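Local coordinates for protection of telomeres protein poz1 (Schizosaccharomyces pombe, PDB 5WE0), which binds telomeric DNA and negatively regulates telomerase and telomere length in fission yeast, at residues Q87-E92 and M207-F212; N98-L103 and Q172-H177; C222-L227 and F235-I240. All coordinates share one frame; numbering follows the deposited sequence.

Interaction 1 (Q87-E92 and M207-F212); sequences QQILWE and MPWSKF
Trp209 sends CG anti to its backbone N (chi1 180°), and Trp91 sends CG anti to its carbonyl carbon (chi1 -63°); these two settings drive the indoles at each other from opposite directions. They meet as a T-shaped (edge-to-face) pair, the rim of Trp91 directed at a face of Trp209, with six-membered centroids 5.2 Å apart and planes at 85°. Trp91 CH2 comes to 3.6 Å from Trp209 CH2 and lies close to CZ3 of that ring as well. On the opposite face of Trp209 lies CB of Phe212, three residues further on. Ile89 adds its terminal methyl obliquely at the pyrrole side, CD1 standing 3.3 Å from Trp209 NE1, while its CG2 methyl rests over a face of Trp91. The edge of Trp209 in the ring plane is met by Gln87 OE1, 3.5 Å from Trp209 CD1, the amide turned well out of the ring plane. The other end of that amide, NE2, is hydrogen-bonded to Asn213. Trp151 of helix 130-157 adds a second edge-to-face partner for Trp209, so the irregular loop before helix 93-115 is packed onto the start of helix 209-230 through a cluster of aromatic rings. No hydrogen bond crosses between the segments, and Trp209 NE1 is buried here without a partner in the model; the contact therefore rests on aromatic and apolar packing, at the cost of one unpaired indole N-H.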
loop_
_atom_site.group_PDB
_atom_site.type_symbol
_atom_site.label_atom_id
_atom_site.label_comp_id
_atom_site.label_asym_id
_atom_site.label_seq_id
_atom_site.Cartn_x
_atom_site.Cartn_y
_atom_site.Cartn_z
ATOM N N GLN A 87 -12.978 7.816 1.730
ATOM C CA GLN A 87 -11.849 7.997 2.633
ATOM C C GLN A 87 -10.763 8.883 2.047
ATOM O O GLN A 87 -9.617 8.826 2.507
ATOM C CB GLN A 87 -11.264 6.637 3.010
ATOM C CG GLN A 87 -12.331 5.685 3.447
ATOM C CD GLN A 87 -11.842 4.281 3.549
ATOM O OE1 GLN A 87 -12.604 3.325 3.327
ATOM N NE2 GLN A 87 -10.575 4.126 3.917
ATOM N N GLN A 88 -11.091 9.687 1.041
ATOM C CA GLN A 88 -10.126 10.584 0.430
ATOM C C GLN A 88 -8.861 9.819 0.019
ATOM O O GLN A 88 -7.748 10.120 0.451
ATOM C CB GLN A 88 -9.790 11.744 1.380
ATOM C CG GLN A 88 -10.958 12.660 1.803
ATOM C CD GLN A 88 -10.464 13.893 2.592
ATOM O OE1 GLN A 88 -10.231 13.829 3.804
ATOM N NE2 GLN A 88 -10.286 15.015 1.888
ATOM N N ILE A 89 -9.056 8.787 -0.804
ATOM C CA ILE A 89 -7.945 8.131 -1.477
ATOM C C ILE A 89 -7.681 8.865 -2.781
ATOM O O ILE A 89 -8.616 9.175 -3.531
ATOM C CB ILE A 89 -8.235 6.636 -1.718
ATOM C CG1 ILE A 89 -8.499 5.921 -0.380
ATOM C CG2 ILE A 89 -7.077 5.986 -2.483
ATOM C CD1 ILE A 89 -9.119 4.579 -0.520
ATOM N N LEU A 90 -6.409 9.175 -3.031
ATOM C CA LEU A 90 -5.964 9.803 -4.269
ATOM C C LEU A 90 -5.676 8.703 -5.293
ATOM O O LEU A 90 -4.604 8.090 -5.284
ATOM C CB LEU A 90 -4.733 10.668 -4.009
ATOM C CG LEU A 90 -4.114 11.315 -5.262
ATOM C CD1 LEU A 90 -5.145 12.179 -6.028
ATOM C CD2 LEU A 90 -2.867 12.116 -4.933
ATOM N N TRP A 91 -6.636 8.437 -6.174
ATOM C CA TRP A 91 -6.425 7.472 -7.247
ATOM C C TRP A 91 -5.679 8.205 -8.350
ATOM O O TRP A 91 -6.258 8.818 -9.246
ATOM C CB TRP A 91 -7.745 6.881 -7.725
ATOM C CG TRP A 91 -8.417 6.120 -6.638
ATOM C CD1 TRP A 91 -9.446 6.552 -5.857
ATOM C CD2 TRP A 91 -8.097 4.791 -6.189
ATOM N NE1 TRP A 91 -9.793 5.576 -4.959
ATOM C CE2 TRP A 91 -8.978 4.486 -5.138
ATOM C CE3 TRP A 91 -7.155 3.830 -6.584
ATOM C CZ2 TRP A 91 -8.937 3.265 -4.457
ATOM C CZ3 TRP A 91 -7.128 2.620 -5.928
ATOM C CH2 TRP A 91 -8.013 2.350 -4.865
ATOM N N GLU A 92 -4.368 8.181 -8.260
ATOM C CA GLU A 92 -3.520 8.711 -9.308
ATOM C C GLU A 92 -2.568 7.579 -9.673
ATOM O O GLU A 92 -2.043 6.896 -8.785
ATOM C CB GLU A 92 -2.777 9.983 -8.832
ATOM C CG GLU A 92 -1.990 10.697 -9.941
ATOM C CD GLU A 92 -0.554 10.202 -10.129
ATOM O OE1 GLU A 92 0.194 10.130 -9.118
ATOM O OE2 GLU A 92 -0.183 9.861 -11.299
ATOM N N MET A 207 -18.785 -4.801 -5.571
ATOM C CA MET A 207 -17.506 -4.980 -4.908
ATOM C C MET A 207 -17.079 -3.665 -4.253
ATOM O O MET A 207 -16.094 -3.044 -4.678
ATOM C CB MET A 207 -16.469 -5.471 -5.921
ATOM C CG MET A 207 -15.341 -6.219 -5.246
ATOM S SD MET A 207 -15.751 -7.916 -4.781
ATOM C CE MET A 207 -16.433 -7.697 -3.138
ATOM N N PRO A 208 -17.798 -3.211 -3.223
ATOM C CA PRO A 208 -17.605 -1.838 -2.736
ATOM C C PRO A 208 -16.243 -1.658 -2.104
ATOM O O PRO A 208 -15.624 -2.608 -1.621
ATOM C CB PRO A 208 -18.730 -1.655 -1.707
ATOM C CG PRO A 208 -19.054 -3.046 -1.263
ATOM C CD PRO A 208 -18.859 -3.915 -2.483
ATOM N N TRP A 209 -15.767 -0.410 -2.115
ATOM C CA TRP A 209 -14.447 -0.163 -1.558
ATOM C C TRP A 209 -14.366 -0.544 -0.082
ATOM O O TRP A 209 -13.286 -0.912 0.396
ATOM C CB TRP A 209 -14.022 1.294 -1.743
ATOM C CG TRP A 209 -12.682 1.473 -1.155
ATOM C CD1 TRP A 209 -12.375 2.093 0.020
ATOM C CD2 TRP A 209 -11.457 0.918 -1.655
ATOM N NE1 TRP A 209 -11.019 1.985 0.274
ATOM C CE2 TRP A 209 -10.432 1.268 -0.739
ATOM C CE3 TRP A 209 -11.122 0.168 -2.787
ATOM C CZ2 TRP A 209 -9.090 0.901 -0.931
ATOM C CZ3 TRP A 209 -9.781 -0.204 -2.972
ATOM C CH2 TRP A 209 -8.789 0.178 -2.056
ATOM N N SER A 210 -15.488 -0.500 0.647
ATOM C CA SER A 210 -15.446 -0.818 2.073
ATOM C C SER A 210 -14.910 -2.229 2.326
ATOM O O SER A 210 -14.289 -2.468 3.362
ATOM C CB SER A 210 -16.830 -0.689 2.704
ATOM O OG SER A 210 -17.728 -1.577 2.066
ATOM N N LYS A 211 -15.176 -3.178 1.415
ATOM C CA LYS A 211 -14.656 -4.529 1.574
ATOM C C LYS A 211 -13.133 -4.550 1.473
ATOM O O LYS A 211 -12.459 -5.252 2.239
ATOM C CB LYS A 211 -15.246 -5.481 0.537
ATOM C CG LYS A 211 -14.662 -6.882 0.780
ATOM C CD LYS A 211 -14.813 -7.935 -0.304
ATOM C CE LYS A 211 -14.175 -9.278 0.177
ATOM N NZ LYS A 211 -14.351 -9.612 1.659
ATOM N N PHE A 212 -12.572 -3.808 0.511
ATOM C CA PHE A 212 -11.124 -3.793 0.347
ATOM C C PHE A 212 -10.451 -2.976 1.419
ATOM O O PHE A 212 -9.324 -3.282 1.802
ATOM C CB PHE A 212 -10.757 -3.281 -1.030
ATOM C CG PHE A 212 -11.293 -4.143 -2.105
ATOM C CD1 PHE A 212 -10.849 -5.455 -2.225
ATOM C CD2 PHE A 212 -12.280 -3.686 -2.949
ATOM C CE1 PHE A 212 -11.363 -6.289 -3.191
ATOM C CE2 PHE A 212 -12.797 -4.510 -3.928
ATOM C CZ PHE A 212 -12.335 -5.818 -4.052
#

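Interaction 2 (N98-L103 and Q172-H177); sequences NALERL and QDWGSH
The CA atoms of Leu100 and Trp174 come nearest across the two segments at 8.1 Å, a spacing that places one large side chain between the backbones of helix 93-115 and the C-terminal end of helix 164-174. In this all-helical fold the contact is helix-to-helix packing with a CH-pi interaction at its centre. Leu100 CB sits 3.6 Å from the centroid of the six-membered ring of Trp174 and only 4° off the ring normal, which puts it squarely over the face. The branch end follows the same face toward the pyrrole side, where Leu100 CD1 is 3.6 Å from Trp174 CG. The two side chains thus slide past one another in opposite directions, the leucine lying along the indole from the six-membered ring to the root of the side chain. Trp174 has CG anti to its carbonyl carbon (chi1 -60°), and this rotation lays the ring against helix 93-115. Its far rim reaches the backbone of that helix, with Trp174 CH2 3.7 Å from Glu101 N in an oblique approach, and Glu101 CB adds a looser side-chain contact. The indole N-H is used too: NE1 is hydrogen-bonded to OG of Ser97, on the helix that supplies Leu100, a bond that helps hold the ring's rotation. Ile148 and Cys149 of helix 130-157 also pack on Leu100, making this a three-helix junction. Beyond Trp174 the chain leaves helical geometry at Gly175 and folds back; Ser176 and His177 are poorly ordered, so the bond modelled there is less certain, with His177 NE2 2.7 Å from Gln172 O and the acceptor 3° out of the imidazole plane.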
loop_
_atom_site.group_PDB
_atom_site.type_symbol
_atom_site.label_atom_id
_atom_site.label_comp_id
_atom_site.label_asym_id
_atom_site.label_seq_id
_atom_site.Cartn_x
_atom_site.Cartn_y
_atom_site.Cartn_z
ATOM N N ASN A 98 3.161 3.088 -7.045
ATOM C CA ASN A 98 4.165 3.050 -5.984
ATOM C C ASN A 98 3.631 2.347 -4.745
ATOM O O ASN A 98 4.344 1.556 -4.112
ATOM C CB ASN A 98 4.615 4.461 -5.622
ATOM C CG ASN A 98 5.417 5.128 -6.737
ATOM O OD1 ASN A 98 5.873 4.473 -7.666
ATOM N ND2 ASN A 98 5.582 6.441 -6.643
ATOM N N ALA A 99 2.372 2.620 -4.392
ATOM C CA ALA A 99 1.769 1.960 -3.244
ATOM C C ALA A 99 1.750 0.442 -3.424
ATOM O O ALA A 99 1.949 -0.301 -2.457
ATOM C CB ALA A 99 0.357 2.501 -3.019
ATOM N N LEU A 100 1.461 -0.045 -4.647
ATOM C CA LEU A 100 1.439 -1.493 -4.874
ATOM C C LEU A 100 2.829 -2.091 -4.765
ATOM O O LEU A 100 2.993 -3.226 -4.301
ATOM C CB LEU A 100 0.847 -1.826 -6.237
ATOM C CG LEU A 100 -0.675 -1.691 -6.339
ATOM C CD1 LEU A 100 -1.105 -1.632 -7.811
ATOM C CD2 LEU A 100 -1.326 -2.840 -5.589
ATOM N N GLU A 101 3.834 -1.352 -5.210
ATOM C CA GLU A 101 5.185 -1.836 -5.055
ATOM C C GLU A 101 5.562 -1.899 -3.580
ATOM O O GLU A 101 6.193 -2.863 -3.140
ATOM C CB GLU A 101 6.136 -0.954 -5.857
ATOM C CG GLU A 101 7.554 -1.446 -5.839
ATOM C CD GLU A 101 8.419 -0.782 -6.896
ATOM O OE1 GLU A 101 9.663 -0.964 -6.859
ATOM O OE2 GLU A 101 7.854 -0.099 -7.784
ATOM N N ARG A 102 5.112 -0.907 -2.818
ATOM C CA ARG A 102 5.365 -0.863 -1.387
ATOM C C ARG A 102 4.661 -2.036 -0.707
ATOM O O ARG A 102 5.244 -2.706 0.145
ATOM C CB ARG A 102 4.880 0.461 -0.794
ATOM C CG ARG A 102 5.801 1.638 -1.074
ATOM C CD ARG A 102 5.339 2.887 -0.338
ATOM N NE ARG A 102 5.432 4.080 -1.174
ATOM C CZ ARG A 102 6.575 4.622 -1.579
ATOM N NH1 ARG A 102 7.731 4.078 -1.225
ATOM N NH2 ARG A 102 6.564 5.709 -2.339
ATOM N N LEU A 103 3.408 -2.282 -1.085
ATOM C CA LEU A 103 2.656 -3.387 -0.509
ATOM C C LEU A 103 3.346 -4.711 -0.803
ATOM O O LEU A 103 3.409 -5.612 0.047
ATOM C CB LEU A 103 1.245 -3.396 -1.069
ATOM C CG LEU A 103 0.273 -4.260 -0.291
ATOM C CD1 LEU A 103 0.079 -3.710 1.121
ATOM C CD2 LEU A 103 -1.051 -4.340 -1.060
ATOM N N GLN A 172 -0.172 -3.788 -17.522
ATOM C CA GLN A 172 0.980 -4.673 -17.670
ATOM C C GLN A 172 1.712 -4.879 -16.348
ATOM O O GLN A 172 2.032 -6.013 -15.982
ATOM C CB GLN A 172 1.913 -4.110 -18.740
ATOM C CG GLN A 172 1.153 -3.668 -19.979
ATOM C CD GLN A 172 2.048 -3.119 -21.066
ATOM O OE1 GLN A 172 2.909 -2.273 -20.804
ATOM N NE2 GLN A 172 1.890 -3.634 -22.286
ATOM N N ASP A 173 1.969 -3.798 -15.606
ATOM C CA ASP A 173 2.713 -3.926 -14.352
ATOM C C ASP A 173 1.914 -4.668 -13.292
ATOM O O ASP A 173 2.472 -5.482 -12.551
ATOM C CB ASP A 173 3.115 -2.552 -13.825
ATOM C CG ASP A 173 4.097 -1.838 -14.729
ATOM O OD1 ASP A 173 4.328 -2.303 -15.867
ATOM O OD2 ASP A 173 4.623 -0.790 -14.302
ATOM N N TRP A 174 0.605 -4.413 -13.202
ATOM C CA TRP A 174 -0.160 -4.860 -12.046
ATOM C C TRP A 174 -1.437 -5.611 -12.371
ATOM O O TRP A 174 -1.955 -6.303 -11.483
ATOM C CB TRP A 174 -0.523 -3.660 -11.159
ATOM C CG TRP A 174 0.684 -2.950 -10.672
ATOM C CD1 TRP A 174 1.139 -1.726 -11.069
ATOM C CD2 TRP A 174 1.625 -3.444 -9.710
ATOM N NE1 TRP A 174 2.313 -1.427 -10.406
ATOM C CE2 TRP A 174 2.628 -2.465 -9.566
ATOM C CE3 TRP A 174 1.711 -4.622 -8.953
ATOM C CZ2 TRP A 174 3.704 -2.620 -8.687
ATOM C CZ3 TRP A 174 2.775 -4.775 -8.081
ATOM C CH2 TRP A 174 3.764 -3.777 -7.961
ATOM N N GLY A 175 -1.948 -5.534 -13.595
ATOM C CA GLY A 175 -3.150 -6.268 -13.930
ATOM C C GLY A 175 -2.814 -7.731 -14.122
ATOM O O GLY A 175 -1.969 -8.065 -14.960
ATOM N N SER A 176 -3.443 -8.601 -13.327
ATOM C CA SER A 176 -3.210 -10.040 -13.409
ATOM C C SER A 176 -3.312 -10.516 -14.851
ATOM O O SER A 176 -4.377 -10.440 -15.472
ATOM C CB SER A 176 -4.212 -10.785 -12.524
ATOM O OG SER A 176 -4.009 -12.187 -12.596
ATOM N N HIS A 177 -2.189 -11.007 -15.376
ATOM C CA HIS A 177 -2.021 -11.247 -16.806
ATOM C C HIS A 177 -2.864 -12.417 -17.303
ATOM O O HIS A 177 -2.336 -13.355 -17.909
ATOM C CB HIS A 177 -0.538 -11.482 -17.124
ATOM C CG HIS A 177 0.236 -10.220 -17.373
ATOM N ND1 HIS A 177 0.876 -9.962 -18.568
ATOM C CD2 HIS A 177 0.465 -9.142 -16.585
ATOM C CE1 HIS A 177 1.466 -8.782 -18.504
ATOM N NE2 HIS A 177 1.232 -8.263 -17.312
#

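Interaction 3 (C222-L227 and F235-I240); sequences CTKLQL and FKQREI
Phe235 and Lys224 form the densely packed side of this contact, the aliphatic run of the lysine crossing the phenylalanine at about a right angle, with Lys224 CG 3.9 Å from Phe235 CD1. Further along the ring, Leu227 CD1 approaches Phe235 CE2 obliquely at 3.6 Å, and residues of helix 54-64 pack against the same phenyl group. An alanine in place of Phe235 would probably open a gap between Lys224, Leu227 and that helix, with Leu227 CD1 losing its contact to the phenyl ring. The segments belong to consecutive helices of an all-helical fold, 209-230 and, after a connecting loop, the short 238-241, with Gln237 at the N-cap position. With its chain bent at chi2 (-57°), Gln237 brings NE2 back to Phe235 O, a 2.9 Å hydrogen bond with an N-H...O angle of 166°; NE2 has a second acceptor in Glu21 O and rests 3.7 Å from Lys224 CD. The lysine ammonium leads away from the contact to a salt bridge with Glu62. Packing is looser toward the other end, where Leu225 CD1 and Ile240 CG2 are 4.1 Å apart; outside the contact, Arg238 and Glu239, exposed and poorly ordered, form a salt bridge.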
loop_
_atom_site.group_PDB
_atom_site.type_symbol
_atom_site.label_atom_id
_atom_site.label_comp_id
_atom_site.label_asym_id
_atom_site.label_seq_id
_atom_site.Cartn_x
_atom_site.Cartn_y
_atom_site.Cartn_z
ATOM N N CYS A 222 -2.537 -8.312 10.438
ATOM C CA CYS A 222 -2.018 -9.671 10.392
ATOM C C CYS A 222 -0.508 -9.666 10.218
ATOM O O CYS A 222 0.222 -10.334 10.965
ATOM C CB CYS A 222 -2.681 -10.428 9.238
ATOM S SG CYS A 222 -2.259 -12.203 9.129
ATOM N N THR A 223 -0.025 -8.858 9.274
ATOM C CA THR A 223 1.408 -8.762 9.016
ATOM C C THR A 223 2.157 -8.233 10.234
ATOM O O THR A 223 3.186 -8.796 10.620
ATOM C CB THR A 223 1.654 -7.846 7.813
ATOM O OG1 THR A 223 1.034 -8.404 6.652
ATOM C CG2 THR A 223 3.128 -7.700 7.534
ATOM N N LYS A 224 1.633 -7.168 10.867
ATOM C CA LYS A 224 2.251 -6.604 12.070
ATOM C C LYS A 224 2.373 -7.649 13.162
ATOM O O LYS A 224 3.414 -7.757 13.822
ATOM C CB LYS A 224 1.425 -5.435 12.612
ATOM C CG LYS A 224 1.553 -4.093 11.914
ATOM C CD LYS A 224 0.799 -3.038 12.755
ATOM C CE LYS A 224 0.610 -1.744 11.998
ATOM N NZ LYS A 224 -0.501 -0.919 12.537
ATOM N N LEU A 225 1.298 -8.403 13.394
ATOM C CA LEU A 225 1.314 -9.432 14.431
ATOM C C LEU A 225 2.376 -10.496 14.143
ATOM O O LEU A 225 3.211 -10.777 14.999
ATOM C CB LEU A 225 -0.079 -10.052 14.567
ATOM C CG LEU A 225 -0.239 -11.107 15.657
ATOM C CD1 LEU A 225 -0.077 -10.406 16.968
ATOM C CD2 LEU A 225 -1.595 -11.784 15.622
ATOM N N GLN A 226 2.398 -11.054 12.922
ATOM C CA GLN A 226 3.381 -12.096 12.588
ATOM C C GLN A 226 4.809 -11.605 12.762
ATOM O O GLN A 226 5.686 -12.353 13.216
ATOM C CB GLN A 226 3.248 -12.580 11.135
ATOM C CG GLN A 226 1.896 -13.022 10.731
ATOM C CD GLN A 226 1.772 -13.388 9.234
ATOM O OE1 GLN A 226 2.743 -13.716 8.543
ATOM N NE2 GLN A 226 0.570 -13.281 8.736
ATOM N N LEU A 227 5.086 -10.392 12.308
ATOM C CA LEU A 227 6.445 -9.874 12.403
ATOM C C LEU A 227 6.885 -9.736 13.855
ATOM O O LEU A 227 8.023 -10.064 14.192
ATOM C CB LEU A 227 6.532 -8.530 11.683
ATOM C CG LEU A 227 6.373 -8.599 10.161
ATOM C CD1 LEU A 227 6.326 -7.198 9.600
ATOM C CD2 LEU A 227 7.510 -9.377 9.503
ATOM N N PHE A 235 5.835 -3.893 16.798
ATOM C CA PHE A 235 4.758 -3.153 16.161
ATOM C C PHE A 235 3.656 -2.869 17.160
ATOM O O PHE A 235 2.482 -2.768 16.794
ATOM C CB PHE A 235 4.213 -3.907 14.947
ATOM C CG PHE A 235 5.049 -3.724 13.700
ATOM C CD1 PHE A 235 4.969 -2.540 12.965
ATOM C CD2 PHE A 235 5.894 -4.733 13.253
ATOM C CE1 PHE A 235 5.730 -2.355 11.839
ATOM C CE2 PHE A 235 6.672 -4.569 12.099
ATOM C CZ PHE A 235 6.603 -3.379 11.400
ATOM N N LYS A 236 4.038 -2.800 18.437
ATOM C CA LYS A 236 3.134 -2.456 19.530
ATOM C C LYS A 236 1.911 -3.365 19.528
ATOM O O LYS A 236 0.792 -2.947 19.828
ATOM C CB LYS A 236 2.747 -0.973 19.467
ATOM C CG LYS A 236 3.951 -0.059 19.675
ATOM C CD LYS A 236 3.732 1.392 19.250
ATOM C CE LYS A 236 5.021 2.210 19.531
ATOM N NZ LYS A 236 4.960 3.663 19.144
ATOM N N GLN A 237 2.142 -4.640 19.215
ATOM C CA GLN A 237 1.087 -5.641 19.170
ATOM C C GLN A 237 1.001 -6.445 20.462
ATOM O O GLN A 237 0.299 -7.461 20.490
ATOM C CB GLN A 237 1.296 -6.603 17.987
ATOM C CG GLN A 237 1.215 -5.987 16.617
ATOM C CD GLN A 237 -0.118 -5.302 16.394
ATOM O OE1 GLN A 237 -1.169 -5.942 16.351
ATOM N NE2 GLN A 237 -0.083 -3.988 16.270
ATOM N N ARG A 238 1.682 -6.004 21.528
ATOM C CA ARG A 238 1.743 -6.781 22.768
ATOM C C ARG A 238 0.350 -7.077 23.323
ATOM O O ARG A 238 0.058 -8.215 23.710
ATOM C CB ARG A 238 2.616 -6.058 23.804
ATOM C CG ARG A 238 2.075 -4.720 24.318
ATOM C CD ARG A 238 2.624 -4.371 25.701
ATOM N NE ARG A 238 1.711 -3.515 26.463
ATOM C CZ ARG A 238 0.636 -3.945 27.124
ATOM N NH1 ARG A 238 0.305 -5.231 27.112
ATOM N NH2 ARG A 238 -0.124 -3.079 27.788
ATOM N N GLU A 239 -0.537 -6.078 23.340
ATOM C CA GLU A 239 -1.878 -6.289 23.879
ATOM C C GLU A 239 -2.735 -7.211 23.016
ATOM O O GLU A 239 -3.745 -7.726 23.506
ATOM C CB GLU A 239 -2.599 -4.948 24.032
ATOM C CG GLU A 239 -3.761 -4.949 25.034
ATOM C CD GLU A 239 -3.365 -4.526 26.438
ATOM O OE1 GLU A 239 -2.259 -3.969 26.594
ATOM O OE2 GLU A 239 -4.172 -4.728 27.383
ATOM N N ILE A 240 -2.368 -7.426 21.753
ATOM C CA ILE A 240 -3.086 -8.366 20.891
ATOM C C ILE A 240 -2.524 -9.786 20.986
ATOM O O ILE A 240 -3.288 -10.755 21.028
ATOM C CB ILE A 240 -3.069 -7.844 19.433
ATOM C CG1 ILE A 240 -3.929 -6.583 19.294
ATOM C CG2 ILE A 240 -3.537 -8.911 18.455
ATOM C CD1 ILE A 240 -3.184 -5.360 18.781
#

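In the fold
From the N terminus, the chain first passes helices 2-18, 31-43 and 54-64, then enters the loop 87-92, whose partner 207-212 lies 115 residues on; interaction 1 thus closes the longest loop, fastening the approach to helix 93-115 onto the start of helix 209-230. Within that loop falls interaction 2, which closes a shorter one of 69 residues between helix 93-115 and the end of helix 164-174. Interaction 3 follows in series, a local return of 8 residues joining the later part of helix 209-230 to the C-terminal helix 238-241. Helix 209-230 serves interactions 1 and 3, whose centres lie about 25 Å apart; interactions 2 and 3 flank the chain's centre on opposite sides.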